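Local coordinates for DegQ (Legionella fallonii, PDB 3PV2), which probably degrades misfolded proteins as an HtrA-family chaperone protease, with a trypsin-like domain and two PDZ domains, and forms large 12-meric self-compartmentizing assemblies, at residues Gln425-Ala428 with Gln429-Lys432; Lys354-Glu357 with Gln358-Gln361. All blocks are in the same frame, centred on the assembly; numbering follows the deposited sequence.

Both contacts are local and belong to the C-terminal part of the chain. Interaction 2 comes first in sequence. It lies on helix 353-362, which follows the last strand of the first PDZ sheet and precedes the first strand of the second. Interaction 1 lies within the second PDZ domain, at the C-terminal part of helix 421-428 and in the loop leading to strand 435-441. The two centres are 19 Å apart and the nearest atoms about 9 Å, so the contacts do not touch. Neither belongs to the two antiparallel barrels of the trypsin-like peptidase fold, which come earlier in the chain. Interaction 1 borders a second subunit through Gln-425.

Interaction 1 (Gln425-Ala428 with Gln429-Lys432); sequences QTIA and QEKK
Glu-430 runs alongside Ile-427, the two chains heading off in one direction. The carboxylate sits beside the branch of the isoleucine at CB. Its OE2 is 3.8 Å from Ile-427 CG1, and OE1 is 3.8 Å from Ile-427 CG2. Glu-430 CG is anti to its own carbonyl carbon (chi1 -71°). The chain then runs out extended, which carries the carboxylate alongside the isoleucine. On the way it passes close to the Ile-427 carbonyl: Glu-430 CG is 3.2 Å from Ile-427 O. The same oxygen accepts a hydrogen bond from Glu-430 N at 2.8 Å, in a nearly straight bond.

Gln-429 takes a different course. Its side chain returns over the preceding turn, and CG comes within 3.0 Å of Gln-425 O, a tight contact. The first torsion is far from a staggered value (chi1 -32°), and the chain bends again at chi2. Gln-429 N bonds to Thr-426 O at 3.0 Å. A weak bond links the same N to Gln-425 O at 3.3 Å. The stronger bonds of Gln-429 and Glu-430 thus each span three residues, as in a 3-10 turn. The chain then goes on as a loop to strand 435-441 of the second PDZ domain.

Glu-430 OE1 has a salt bridge to Lys-416 and a hydrogen bond from Asn-414. Gln-425 NE2 leads away and bonds to Glu-378 of the second subunit, while Thr-426 OG1 bonds to Lys-422 O. The carboxylate of Glu-430 therefore combines an apolar neighbour with polar anchors at OE1. Lys-416 probably favours the ionised carboxylate.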
loop_
_atom_site.group_PDB
_atom_site.type_symbol
_atom_site.label_atom_id
_atom_site.label_comp_id
_atom_site.label_asym_id
_atom_site.label_seq_id
_atom_site.Cartn_x
_atom_site.Cartn_y
_atom_site.Cartn_z
ATOM N N GLN B 425 36.918 -46.199 -17.525
ATOM C CA GLN B 425 38.072 -45.546 -18.133
ATOM C C GLN B 425 38.742 -46.465 -19.163
ATOM O O GLN B 425 39.186 -46.033 -20.194
ATOM C CB GLN B 425 39.106 -45.167 -17.053
ATOM C CG GLN B 425 38.705 -43.919 -16.253
ATOM C CD GLN B 425 39.490 -43.720 -14.916
ATOM O OE1 GLN B 425 39.996 -44.664 -14.324
ATOM N NE2 GLN B 425 39.476 -42.493 -14.428
ATOM N N THR B 426 38.773 -47.754 -18.911
ATOM C CA THR B 426 39.375 -48.674 -19.856
ATOM C C THR B 426 38.483 -48.692 -21.119
ATOM O O THR B 426 38.987 -48.566 -22.216
ATOM C CB THR B 426 39.447 -50.081 -19.201
ATOM O OG1 THR B 426 40.300 -50.037 -18.055
ATOM C CG2 THR B 426 39.975 -51.166 -20.156
ATOM N N ILE B 427 37.165 -48.826 -20.954
ATOM C CA ILE B 427 36.258 -48.835 -22.110
ATOM C C ILE B 427 36.338 -47.577 -22.887
ATOM O O ILE B 427 36.467 -47.636 -24.095
ATOM C CB ILE B 427 34.818 -49.149 -21.704
ATOM C CG1 ILE B 427 34.767 -50.585 -21.218
ATOM C CG2 ILE B 427 33.849 -48.998 -22.875
ATOM C CD1 ILE B 427 33.450 -50.970 -20.335
ATOM N N ALA B 428 36.452 -46.443 -22.208
ATOM C CA ALA B 428 36.547 -45.168 -22.858
ATOM C C ALA B 428 37.800 -45.081 -23.701
ATOM O O ALA B 428 37.817 -44.315 -24.645
ATOM C CB ALA B 428 36.547 -44.024 -21.818
ATOM N N GLN B 429 38.825 -45.883 -23.466
ATOM C CA GLN B 429 39.982 -45.859 -24.383
ATOM C C GLN B 429 39.826 -46.769 -25.597
ATOM O O GLN B 429 40.733 -46.836 -26.382
ATOM C CB GLN B 429 41.291 -46.242 -23.711
ATOM C CG GLN B 429 41.364 -45.856 -22.286
ATOM C CD GLN B 429 42.701 -45.372 -21.861
ATOM O OE1 GLN B 429 43.376 -46.018 -21.032
ATOM N NE2 GLN B 429 43.098 -44.199 -22.384
ATOM N N GLU B 430 38.685 -47.430 -25.767
ATOM C CA GLU B 430 38.439 -48.232 -26.959
ATOM C C GLU B 430 38.421 -47.450 -28.286
ATOM O O GLU B 430 39.172 -47.848 -29.238
ATOM C CB GLU B 430 37.143 -49.021 -26.831
ATOM C CG GLU B 430 37.233 -50.198 -25.802
ATOM C CD GLU B 430 35.855 -50.848 -25.583
ATOM O OE1 GLU B 430 34.876 -50.419 -26.288
ATOM O OE2 GLU B 430 35.768 -51.757 -24.712
ATOM N N LYS B 431 37.568 -46.432 -28.451
ATOM C CA LYS B 431 37.462 -45.808 -29.833
ATOM C C LYS B 431 37.931 -44.398 -29.686
ATOM O O LYS B 431 37.781 -43.778 -28.601
ATOM C CB LYS B 431 36.050 -45.764 -30.492
ATOM C CG LYS B 431 35.177 -47.020 -30.393
ATOM C CD LYS B 431 33.726 -46.756 -30.892
ATOM C CE LYS B 431 32.644 -47.554 -30.057
ATOM N NZ LYS B 431 31.339 -46.798 -29.681
ATOM N N LYS B 432 38.542 -43.892 -30.730
ATOM C CA LYS B 432 38.855 -42.455 -30.749
ATOM C C LYS B 432 37.604 -41.568 -31.063
ATOM O O LYS B 432 37.581 -40.405 -30.688
ATOM C CB LYS B 432 39.975 -42.194 -31.763
ATOM C CG LYS B 432 41.419 -42.475 -31.178
ATOM C CD LYS B 432 41.941 -41.314 -30.274
ATOM C CE LYS B 432 43.480 -41.158 -30.260
ATOM N NZ LYS B 432 44.180 -42.103 -29.343
#

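Interaction 2 (Lys354-Glu357 with Gln358-Gln361)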
loop_
_atom_site.group_PDB
_atom_site.type_symbol
_atom_site.label_atom_id
_atom_site.label_comp_id
_atom_site.label_asym_id
_atom_site.label_seq_id
_atom_site.Cartn_x
_atom_site.Cartn_y
_atom_site.Cartn_z
ATOM N N LYS B 354 44.147 -21.700 -21.508
ATOM C CA LYS B 354 43.311 -22.328 -22.504
ATOM C C LYS B 354 44.011 -23.476 -23.251
ATOM O O LYS B 354 43.373 -24.483 -23.587
ATOM C CB LYS B 354 42.742 -21.251 -23.443
ATOM C CG LYS B 354 41.817 -20.270 -22.659
ATOM C CD LYS B 354 41.625 -18.923 -23.387
ATOM C CE LYS B 354 40.657 -19.010 -24.573
ATOM N NZ LYS B 354 39.796 -17.777 -24.684
ATOM N N SER B 355 45.312 -23.361 -23.468
ATOM C CA SER B 355 46.063 -24.460 -24.087
ATOM C C SER B 355 46.186 -25.670 -23.174
ATOM O O SER B 355 46.147 -26.800 -23.644
ATOM C CB SER B 355 47.454 -24.016 -24.546
ATOM O OG SER B 355 47.339 -23.003 -25.532
ATOM N N HIS B 356 46.322 -25.430 -21.880
ATOM C CA HIS B 356 46.312 -26.504 -20.917
ATOM C C HIS B 356 44.940 -27.211 -20.843
ATOM O O HIS B 356 44.855 -28.441 -20.727
ATOM C CB HIS B 356 46.668 -25.946 -19.549
ATOM C CG HIS B 356 46.587 -26.936 -18.435
ATOM N ND1 HIS B 356 47.560 -27.879 -18.216
ATOM C CD2 HIS B 356 45.663 -27.103 -17.452
ATOM C CE1 HIS B 356 47.226 -28.601 -17.149
ATOM N NE2 HIS B 356 46.082 -28.147 -16.668
ATOM N N GLU B 357 43.874 -26.425 -20.866
ATOM C CA GLU B 357 42.548 -27.012 -20.723
ATOM C C GLU B 357 42.279 -27.839 -21.976
ATOM O O GLU B 357 41.692 -28.887 -21.901
ATOM C CB GLU B 357 41.477 -25.952 -20.485
ATOM C CG GLU B 357 40.334 -26.432 -19.606
ATOM C CD GLU B 357 40.760 -26.826 -18.144
ATOM O OE1 GLU B 357 41.801 -26.333 -17.633
ATOM O OE2 GLU B 357 40.044 -27.643 -17.516
ATOM N N GLN B 358 42.836 -27.435 -23.103
ATOM C CA GLN B 358 42.694 -28.223 -24.345
ATOM C C GLN B 358 43.509 -29.507 -24.277
ATOM O O GLN B 358 43.074 -30.551 -24.774
ATOM C CB GLN B 358 43.058 -27.448 -25.634
ATOM C CG GLN B 358 41.987 -27.525 -26.764
ATOM C CD GLN B 358 41.128 -28.858 -26.875
ATOM O OE1 GLN B 358 39.920 -28.856 -26.602
ATOM N NE2 GLN B 358 41.753 -29.958 -27.301
ATOM N N LYS B 359 44.668 -29.424 -23.645
ATOM C CA LYS B 359 45.469 -30.591 -23.424
ATOM C C LYS B 359 44.714 -31.594 -22.591
ATOM O O LYS B 359 44.573 -32.705 -22.989
ATOM C CB LYS B 359 46.771 -30.252 -22.709
ATOM C CG LYS B 359 47.623 -31.482 -22.356
ATOM C CD LYS B 359 49.035 -31.102 -21.817
ATOM C CE LYS B 359 49.019 -30.706 -20.330
ATOM N NZ LYS B 359 50.180 -31.288 -19.586
ATOM N N LEU B 360 44.311 -31.196 -21.401
ATOM C CA LEU B 360 43.507 -32.038 -20.547
ATOM C C LEU B 360 42.356 -32.722 -21.338
ATOM O O LEU B 360 42.177 -33.883 -21.209
ATOM C CB LEU B 360 42.964 -31.226 -19.362
ATOM C CG LEU B 360 43.788 -31.196 -18.064
ATOM C CD1 LEU B 360 45.263 -31.093 -18.309
ATOM C CD2 LEU B 360 43.299 -30.124 -17.076
ATOM N N GLN B 361 41.636 -32.005 -22.180
ATOM C CA GLN B 361 40.535 -32.610 -22.981
ATOM C C GLN B 361 40.972 -33.644 -23.967
ATOM O O GLN B 361 40.364 -34.719 -24.087
ATOM C CB GLN B 361 39.774 -31.565 -23.754
ATOM C CG GLN B 361 38.970 -30.731 -22.845
ATOM C CD GLN B 361 38.302 -29.584 -23.539
ATOM O OE1 GLN B 361 38.046 -28.543 -22.921
ATOM N NE2 GLN B 361 37.988 -29.764 -24.827
#
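Leu-360 places its CD1 methyl over one face of the His-356 ring. This is a CH-pi contact, with CD1 3.7 Å from the ring centroid and displaced toward the rim. CD2 also approaches the ring, 3.4 Å from His-356 NE2. The imidazole reaches the leucine because CG is anti to the backbone N (chi1 175°), although the CB itself points away. Lys-359 adds its CE at 3.8 Å from His-356 ND1, in an oblique approach. The lysine chain bends at chi3 and chi4, and its NZ bonds to Asn-292 O.

The backbone beneath is regular alpha-helix. Four successive bonds span four residues each, from Gln-358 N to Lys-354 O through to Gln-361 N to Glu-357 O. That of Leu-360 N to His-356 O is the straightest, at 169°. This is helix 353-362, the link between the two PDZ sheets. On its packed side, His-356 also touches Leu-259, and Leu-360 touches Tyr-368.

Away from the ring the contact is looser. The Glu-357 carboxylate stands off from Leu-360, both oxygens 4.1 Å from its CD2, and OE2 bonds to Tyr-368 OH. Lys-354, Ser-355 and Gln-358 are exposed; the side chains of Lys-354 and Gln-358 turn off from the neighbouring turn, and Ser-355 meets the next turn through its backbone carbonyl.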